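Local coordinates for protein tryptophan--tRNA ligase (Campylobacter jejuni subsp. jejuni, PDB 3TZL) that probably catalyses the ATP-dependent attachment of tryptophan to its cognate tRNA, as a homodimeric class I aminoacyl-tRNA synthetase, at residues S96-M101 with L161-E166; G187-K192 with Y197-D202. All coordinates share one frame; numbering follows the deposited sequence.

Interaction 1 of 2, residues S96-M101 with L161-E166; sequences SQFTPM and LKVNNE
The ring of Phe98 lies against Val163, while Lys162 and Glu166 flank it. Val163 CG2 comes down over one ring face in a CH-pi contact. It sits 3.7 Å from the centroid of the Phe98 ring, 21° off the ring normal. The methyl is offset toward the rim, on the side where the ring joins its own chain, and Val163 CG2 is 3.5 Å from Phe98 CG. The two side chains meet at about a right angle. CG of Phe98 is anti to its carbonyl carbon (chi1 -64°), which sends the ring out of the loop toward helix 150-167.

Glu166 adds a second apolar touch with its aliphatic part. Its CB lies at the ring edge, near the ring plane, 3.9 Å from Phe98 CE1. Its carboxylate then leads away. Trp167, next on the same helix, meets the Phe98 ring edge-to-face.

Phe98 stands in a type I beta turn from Ser96 to Thr99. This turn links helix 87-96 to helix 101-105, so the contact joins an interhelical turn to the last turns of helix 150-167. The same loop faces the dimer partner: Ser96 OG is hydrogen-bonded to His122 of the second subunit, and Phe98 packs on Gln51 of that subunit.

The methylenes of Lys162 pass close by the backbone carbonyl oxygen of Phe98, with Lys162 CD 3.2 Å from Phe98 O. This is van der Waals contact, without a hydrogen bond between the two residues. Lys162 CG is anti to the backbone N, and the extended chain carries CD to that oxygen. The bend at chi4 (60°) lies beyond the point of contact.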
loop_
_atom_site.group_PDB
_atom_site.type_symbol
_atom_site.label_atom_id
_atom_site.label_comp_id
_atom_site.label_asym_id
_atom_site.label_seq_id
_atom_site.Cartn_x
_atom_site.Cartn_y
_atom_site.Cartn_z
ATOM N N SER B 96 -6.772 5.117 0.767
ATOM C CA SER B 96 -7.121 4.567 2.073
ATOM C C SER B 96 -7.600 5.664 3.009
ATOM O O SER B 96 -8.399 5.416 3.903
ATOM C CB SER B 96 -5.944 3.830 2.691
ATOM O OG SER B 96 -5.723 2.606 2.017
ATOM N N GLN B 97 -7.110 6.879 2.795
ATOM C CA GLN B 97 -7.474 8.003 3.640
ATOM C C GLN B 97 -8.903 8.427 3.380
ATOM O O GLN B 97 -9.511 9.110 4.199
ATOM C CB GLN B 97 -6.510 9.175 3.416
ATOM C CG GLN B 97 -5.027 8.753 3.313
ATOM C CD GLN B 97 -4.585 7.819 4.433
ATOM O OE1 GLN B 97 -5.093 7.876 5.558
ATOM N NE2 GLN B 97 -3.644 6.940 4.122
ATOM N N PHE B 98 -9.438 8.009 2.235
ATOM C CA PHE B 98 -10.798 8.338 1.851
ATOM C C PHE B 98 -11.712 7.131 1.920
ATOM O O PHE B 98 -12.824 7.160 1.408
ATOM C CB PHE B 98 -10.826 8.896 0.432
ATOM C CG PHE B 98 -10.090 10.192 0.270
ATOM C CD1 PHE B 98 -10.748 11.414 0.448
ATOM C CD2 PHE B 98 -8.755 10.196 -0.105
ATOM C CE1 PHE B 98 -10.078 12.613 0.274
ATOM C CE2 PHE B 98 -8.072 11.394 -0.293
ATOM C CZ PHE B 98 -8.736 12.604 -0.100
ATOM N N THR B 99 -11.251 6.059 2.539
ATOM C CA THR B 99 -12.058 4.849 2.619
ATOM C C THR B 99 -12.553 4.628 4.054
ATOM O O THR B 99 -11.755 4.321 4.929
ATOM C CB THR B 99 -11.229 3.626 2.164
ATOM O OG1 THR B 99 -10.733 3.853 0.839
ATOM C CG2 THR B 99 -12.085 2.336 2.179
ATOM N N PRO B 100 -13.861 4.797 4.306
ATOM C CA PRO B 100 -14.340 4.484 5.662
ATOM C C PRO B 100 -14.273 2.982 5.916
ATOM O O PRO B 100 -14.555 2.200 5.006
ATOM C CB PRO B 100 -15.820 4.933 5.651
ATOM C CG PRO B 100 -16.013 5.706 4.342
ATOM C CD PRO B 100 -14.958 5.176 3.393
HETATM N N MSE B 101 -13.925 2.601 7.140
HETATM C CA MSE B 101 -13.823 1.202 7.543
HETATM C C MSE B 101 -15.050 0.352 7.203
HETATM O O MSE B 101 -14.901 -0.773 6.728
HETATM C CB MSE B 101 -13.524 1.102 9.043
HETATM C CG MSE B 101 -12.080 1.410 9.392
HETATM SE SE MSE B 101 -10.778 0.145 8.618
HETATM C CE MSE B 101 -11.038 -1.290 9.907
ATOM N N LEU B 161 -16.009 9.198 -5.364
ATOM C CA LEU B 161 -16.938 10.254 -4.994
ATOM C C LEU B 161 -16.446 11.041 -3.782
ATOM O O LEU B 161 -16.513 12.269 -3.767
ATOM C CB LEU B 161 -18.327 9.677 -4.744
ATOM C CG LEU B 161 -19.182 9.503 -6.000
ATOM C CD1 LEU B 161 -20.340 8.536 -5.748
ATOM C CD2 LEU B 161 -19.702 10.873 -6.457
ATOM N N LYS B 162 -15.945 10.336 -2.773
ATOM C CA LYS B 162 -15.378 10.996 -1.606
ATOM C C LYS B 162 -14.189 11.869 -1.993
ATOM O O LYS B 162 -14.091 13.019 -1.563
ATOM C CB LYS B 162 -14.977 9.976 -0.541
ATOM C CG LYS B 162 -14.882 10.575 0.865
ATOM C CD LYS B 162 -14.930 9.487 1.945
ATOM C CE LYS B 162 -14.584 10.015 3.342
ATOM N NZ LYS B 162 -15.519 11.067 3.788
ATOM N N VAL B 163 -13.299 11.332 -2.828
ATOM C CA VAL B 163 -12.111 12.071 -3.236
ATOM C C VAL B 163 -12.495 13.327 -4.018
ATOM O O VAL B 163 -11.992 14.421 -3.740
ATOM C CB VAL B 163 -11.137 11.195 -4.054
ATOM C CG1 VAL B 163 -10.055 12.048 -4.673
ATOM C CG2 VAL B 163 -10.512 10.090 -3.175
ATOM N N ASN B 164 -13.410 13.161 -4.974
ATOM C CA ASN B 164 -13.876 14.257 -5.805
ATOM C C ASN B 164 -14.578 15.322 -4.976
ATOM O O ASN B 164 -14.521 16.505 -5.297
ATOM C CB ASN B 164 -14.854 13.762 -6.893
ATOM C CG ASN B 164 -14.170 12.961 -8.003
ATOM O OD1 ASN B 164 -12.947 12.876 -8.073
ATOM N ND2 ASN B 164 -14.975 12.375 -8.880
ATOM N N ASN B 165 -15.264 14.894 -3.922
ATOM C CA ASN B 165 -15.936 15.839 -3.034
ATOM C C ASN B 165 -14.935 16.729 -2.311
ATOM O O ASN B 165 -15.226 17.875 -1.994
ATOM C CB ASN B 165 -16.801 15.110 -2.010
ATOM C CG ASN B 165 -18.242 15.021 -2.431
ATOM O OD1 ASN B 165 -18.749 15.892 -3.142
ATOM N ND2 ASN B 165 -18.922 13.964 -1.994
ATOM N N GLU B 166 -13.753 16.191 -2.052
ATOM C CA GLU B 166 -12.747 16.922 -1.298
ATOM C C GLU B 166 -11.811 17.749 -2.190
ATOM O O GLU B 166 -11.403 18.844 -1.801
ATOM C CB GLU B 166 -11.937 15.963 -0.421
ATOM C CG GLU B 166 -10.818 16.638 0.376
ATOM C CD GLU B 166 -11.332 17.473 1.539
ATOM O OE1 GLU B 166 -12.495 17.288 1.940
ATOM O OE2 GLU B 166 -10.571 18.312 2.050
#

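Interaction 2 of 2, residues G187-K192 with Y197-D202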
loop_
_atom_site.group_PDB
_atom_site.type_symbol
_atom_site.label_atom_id
_atom_site.label_comp_id
_atom_site.label_asym_id
_atom_site.label_seq_id
_atom_site.Cartn_x
_atom_site.Cartn_y
_atom_site.Cartn_z
ATOM N N GLY B 187 -18.601 -29.720 -19.244
ATOM C CA GLY B 187 -17.420 -30.483 -18.889
ATOM C C GLY B 187 -17.524 -31.929 -19.320
ATOM O O GLY B 187 -18.573 -32.377 -19.800
ATOM N N THR B 188 -16.430 -32.665 -19.139
ATOM C CA THR B 188 -16.329 -34.057 -19.579
ATOM C C THR B 188 -17.388 -34.971 -18.962
ATOM O O THR B 188 -17.557 -36.106 -19.397
ATOM C CB THR B 188 -14.935 -34.636 -19.251
ATOM O OG1 THR B 188 -14.691 -34.527 -17.843
ATOM C CG2 THR B 188 -13.846 -33.866 -19.989
ATOM N N ASP B 189 -18.094 -34.472 -17.951
ATOM C CA ASP B 189 -19.024 -35.289 -17.169
ATOM C C ASP B 189 -20.474 -34.848 -17.300
ATOM O O ASP B 189 -21.347 -35.388 -16.627
ATOM C CB ASP B 189 -18.623 -35.295 -15.686
ATOM C CG ASP B 189 -18.767 -33.923 -15.019
ATOM O OD1 ASP B 189 -19.021 -32.917 -15.721
ATOM O OD2 ASP B 189 -18.612 -33.851 -13.780
ATOM N N GLY B 190 -20.725 -33.857 -18.147
ATOM C CA GLY B 190 -22.074 -33.367 -18.356
ATOM C C GLY B 190 -22.384 -32.118 -17.555
ATOM O O GLY B 190 -23.286 -31.359 -17.905
ATOM N N ALA B 191 -21.631 -31.902 -16.480
ATOM C CA ALA B 191 -21.823 -30.726 -15.641
ATOM C C ALA B 191 -21.021 -29.565 -16.203
ATOM O O ALA B 191 -20.089 -29.777 -16.978
ATOM C CB ALA B 191 -21.398 -31.020 -14.213
ATOM N N LYS B 192 -21.386 -28.344 -15.819
ATOM C CA LYS B 192 -20.646 -27.154 -16.231
ATOM C C LYS B 192 -19.164 -27.371 -16.009
ATOM O O LYS B 192 -18.760 -27.786 -14.926
ATOM C CB LYS B 192 -21.108 -25.934 -15.438
ATOM C CG LYS B 192 -20.158 -24.750 -15.488
ATOM C CD LYS B 192 -20.696 -23.561 -14.691
ATOM C CE LYS B 192 -19.761 -22.358 -14.796
ATOM N NZ LYS B 192 -20.501 -21.072 -14.658
ATOM N N TYR B 197 -14.581 -29.291 -10.344
ATOM C CA TYR B 197 -15.192 -30.557 -10.733
ATOM C C TYR B 197 -14.206 -31.539 -11.353
ATOM O O TYR B 197 -14.511 -32.725 -11.473
ATOM C CB TYR B 197 -16.319 -30.300 -11.730
ATOM C CG TYR B 197 -17.557 -29.676 -11.129
ATOM C CD1 TYR B 197 -17.943 -29.963 -9.825
ATOM C CD2 TYR B 197 -18.346 -28.808 -11.871
ATOM C CE1 TYR B 197 -19.083 -29.398 -9.276
ATOM C CE2 TYR B 197 -19.485 -28.236 -11.333
ATOM C CZ TYR B 197 -19.849 -28.534 -10.035
ATOM O OH TYR B 197 -20.983 -27.966 -9.499
ATOM N N GLN B 198 -13.040 -31.038 -11.754
ATOM C CA GLN B 198 -12.047 -31.836 -12.476
ATOM C C GLN B 198 -12.656 -32.444 -13.739
ATOM O O GLN B 198 -12.427 -33.614 -14.074
ATOM C CB GLN B 198 -11.454 -32.924 -11.574
ATOM C CG GLN B 198 -10.878 -32.399 -10.260
ATOM C CD GLN B 198 -10.530 -33.519 -9.294
ATOM O OE1 GLN B 198 -11.414 -34.168 -8.732
ATOM N NE2 GLN B 198 -9.238 -33.758 -9.105
ATOM N N ASN B 199 -13.445 -31.636 -14.436
ATOM C CA ASN B 199 -14.105 -32.087 -15.644
ATOM C C ASN B 199 -13.666 -31.258 -16.852
ATOM O O ASN B 199 -14.428 -31.093 -17.808
ATOM C CB ASN B 199 -15.627 -32.020 -15.462
ATOM C CG ASN B 199 -16.138 -30.600 -15.282
ATOM O OD1 ASN B 199 -15.363 -29.639 -15.210
ATOM N ND2 ASN B 199 -17.457 -30.459 -15.224
ATOM N N THR B 200 -12.445 -30.727 -16.795
ATOM C CA THR B 200 -12.018 -29.721 -17.762
ATOM C C THR B 200 -11.351 -30.298 -19.011
ATOM O O THR B 200 -10.923 -31.436 -19.037
ATOM C CB THR B 200 -11.070 -28.667 -17.115
ATOM O OG1 THR B 200 -9.823 -29.275 -16.763
ATOM C CG2 THR B 200 -11.695 -28.084 -15.864
ATOM N N ILE B 201 -11.289 -29.483 -20.052
ATOM C CA ILE B 201 -10.417 -29.737 -21.188
ATOM C C ILE B 201 -9.496 -28.529 -21.298
ATOM O O ILE B 201 -9.950 -27.411 -21.562
ATOM C CB ILE B 201 -11.206 -29.940 -22.473
ATOM C CG1 ILE B 201 -11.926 -31.284 -22.433
ATOM C CG2 ILE B 201 -10.284 -29.899 -23.687
ATOM C CD1 ILE B 201 -12.918 -31.461 -23.550
ATOM N N ASP B 202 -8.209 -28.761 -21.055
ATOM C CA ASP B 202 -7.225 -27.687 -20.954
ATOM C C ASP B 202 -6.667 -27.273 -22.316
ATOM O O ASP B 202 -6.635 -28.063 -23.267
ATOM C CB ASP B 202 -6.091 -28.079 -19.994
ATOM C CG ASP B 202 -6.602 -28.428 -18.598
ATOM O OD1 ASP B 202 -7.628 -27.869 -18.172
ATOM O OD2 ASP B 202 -5.978 -29.276 -17.928
#
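Asn199 reaches from its loop into the turn formed by Gly187 to Gly190, and its amide ties together both arms leading to and from the KMSKS region. That motif is the ATP-binding loop of class I synthetases, and it starts here at Lys192, which touches the bound ADP. One amide nitrogen serves two acceptors. Asn199 ND2 gives a nearly straight bond (177°) to Lys192 O at 3.0 Å, arriving from above the carbonyl plane. Its other bond goes to Asp189 OD1, also at 3.0 Å. Both acceptors lie close to the plane of the amide, which fixes its rotation. Asn199 OD1 accepts from Ser194 N, inside the motif.

Thr188 holds the backbone of Asn199. Thr188 N donates to Asn199 O at 2.9 Å, and Thr188 OG1 adds a weak bond to the same oxygen. With OG1 between its backbone N and carbonyl carbon (chi1 57°), Thr188 turns CG2 toward Ile201, 4.0 Å from Ile201 CG1.

Tyr197 brings its ring edge to the motif: its CD2 is 3.2 Å from Lys192 O, which lies near the ring plane. Asp189 OD1 closes an Asx turn by also accepting from Ala191 N, at 2.9 Å. Ala191 N and Asn199 ND2 reach that oxygen from opposite faces of the carboxylate plane.

How the interactions relate
From the N terminus, the chain first runs through the parallel sheet of strands 5-10, 36-41 and 78-81 and then helix 87-96. Interaction 1 begins at the end of that helix. It closes a long, mostly helical loop of 59 residues, bringing the turn before helix 101-105 back to helix 150-167 near the dimer partner. The chain then passes strand 175-177 and enters interaction 2, which closes a short loop of four residues within the KMSKS motif, ahead of helix 207-215. The two contacts follow in series and neither nest nor cross. They lie on opposite sides of the chain's centre, and the centres of interaction 1 and interaction 2 are about 44 Å apart.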